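Side-chain contact in uncharacterized protein Rv2277c (Mycobacterium tuberculosis, PDB 5VUG), which is of unknown function but carries a TIM-barrel glycerophosphodiester phosphodiesterase domain and so probably hydrolyses phosphoric diesters: residues D159-A164 with L170-S175. Numbering follows the deposited sequence.
Sequences DITAAA and LQVAES
Val-172 packs its two methyls against helix 158-165, CG2 mainly on Ala-164 and CG1 on Thr-161. CG2 lies 3.7 Å from CB of Ala-164, while CG1, set anti to the backbone N (chi1 -176°), reaches CG2 of Thr-161, also at 3.7 Å. A branched valine suits this place because one short side chain can touch two residues three apart on the helix, and the small Ala-164 suits a buried spot packed against CG2 of Val-172. Leu-170 extends the apolar patch beyond the alanine, its CD1 resting 3.7 Å from the carbonyl oxygen O of Ala-164 and more loosely against the alanine methyl.

Toward Ser-175 the contact turns polar and less closely packed. Thr-161 serves both characters: with OG1 beside the backbone N (chi1 -58°), the methyl CG2 is left anti to that N, points into the apolar side and approaches O of Ala-173 at 3.6 Å. A water hydrogen-bonds to OG1 of Thr-161 at 2.8 Å and can donate to O of Ala-173, 2.9 Å from it, so that it bridges helix and loop where no direct hydrogen bond crosses. Ser-175 meets Thr-161 with its CA and CB, CB lying 3.9 Å from CG2 of Thr-161; its hydroxyl OG is turned to the backbone N of Val-178 as the N-cap of helix 176-189, a role for which a short polar side chain is well fitted.

The two segments belong to a beta-alpha-beta unit of the TIM barrel: the chain runs from strand 151-154 through helix 158-165 to strand 171-172, and the two strands pair in parallel. Ala-164 also touches Val-153 of strand 151-154, and Leu-170 packs against Ala-139 and Leu-142 of the preceding helix 134-145.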
# COMPACT_ATOMS: atom_id res chain seq x y z
N ASP A 159 0.94 -9.19 19.62
CA ASP A 159 0.73 -9.51 21.03
C ASP A 159 1.50 -10.77 21.43
O ASP A 159 1.96 -10.88 22.58
CB ASP A 159 -0.75 -9.71 21.32
CG ASP A 159 -1.57 -8.46 21.09
OD1 ASP A 159 -1.04 -7.34 21.28
OD2 ASP A 159 -2.76 -8.60 20.73
N ILE A 160 1.62 -11.72 20.51
CA ILE A 160 2.39 -12.93 20.78
C ILE A 160 3.88 -12.62 20.83
O ILE A 160 4.60 -13.08 21.73
CB ILE A 160 2.04 -14.02 19.74
CG1 ILE A 160 0.57 -14.42 19.91
CG2 ILE A 160 2.94 -15.22 19.90
CD1 ILE A 160 0.09 -15.44 18.91
N THR A 161 4.38 -11.83 19.87
CA THR A 161 5.76 -11.37 19.90
C THR A 161 6.10 -10.70 21.24
O THR A 161 7.13 -10.99 21.85
CB THR A 161 6.02 -10.38 18.75
OG1 THR A 161 5.72 -11.02 17.50
CG2 THR A 161 7.47 -9.91 18.74
N ALA A 162 5.23 -9.79 21.70
CA ALA A 162 5.52 -9.07 22.94
C ALA A 162 5.52 -10.01 24.14
O ALA A 162 6.38 -9.88 25.03
CB ALA A 162 4.50 -7.94 23.14
N ALA A 163 4.58 -10.95 24.19
CA ALA A 163 4.55 -11.92 25.27
C ALA A 163 5.80 -12.79 25.26
O ALA A 163 6.37 -13.08 26.32
CB ALA A 163 3.29 -12.78 25.16
N ALA A 164 6.23 -13.23 24.07
CA ALA A 164 7.44 -14.04 23.98
C ALA A 164 8.65 -13.28 24.50
O ALA A 164 9.49 -13.85 25.21
CB ALA A 164 7.66 -14.50 22.54
N LEU A 170 14.22 -16.35 25.84
CA LEU A 170 13.66 -16.64 24.52
C LEU A 170 14.22 -15.68 23.49
O LEU A 170 14.28 -14.47 23.72
CB LEU A 170 12.14 -16.53 24.53
CG LEU A 170 11.31 -17.67 25.10
CD1 LEU A 170 9.86 -17.54 24.68
CD2 LEU A 170 11.88 -19.00 24.66
N GLN A 171 14.63 -16.22 22.35
CA GLN A 171 14.99 -15.41 21.19
C GLN A 171 13.74 -15.19 20.36
O GLN A 171 13.04 -16.15 20.02
CB GLN A 171 16.02 -16.14 20.33
CG GLN A 171 17.31 -16.49 21.04
CD GLN A 171 18.32 -17.06 20.05
OE1 GLN A 171 18.31 -18.26 19.75
NE2 GLN A 171 19.16 -16.18 19.50
N VAL A 172 13.46 -13.93 20.01
CA VAL A 172 12.19 -13.58 19.37
C VAL A 172 12.45 -12.81 18.08
O VAL A 172 13.23 -11.85 18.07
CB VAL A 172 11.29 -12.78 20.33
CG1 VAL A 172 9.94 -12.50 19.70
CG2 VAL A 172 11.14 -13.51 21.69
N ALA A 173 11.78 -13.21 17.01
CA ALA A 173 11.86 -12.47 15.76
C ALA A 173 11.22 -11.09 15.91
O ALA A 173 10.35 -10.87 16.76
CB ALA A 173 11.16 -13.22 14.63
N GLU A 174 11.65 -10.16 15.06
CA GLU A 174 10.99 -8.87 14.98
C GLU A 174 9.50 -9.07 14.71
O GLU A 174 9.11 -9.98 13.96
CB GLU A 174 11.62 -8.06 13.84
CG GLU A 174 10.93 -6.74 13.62
CD GLU A 174 11.75 -5.80 12.78
OE1 GLU A 174 11.72 -5.93 11.54
OE2 GLU A 174 12.41 -4.92 13.38
N SER A 175 8.67 -8.23 15.31
CA SER A 175 7.23 -8.33 15.06
C SER A 175 6.93 -8.07 13.58
O SER A 175 7.60 -7.27 12.91
CB SER A 175 6.45 -7.34 15.92
OG SER A 175 6.60 -6.03 15.44
O HOH W 1 7.95 -12.51 16.75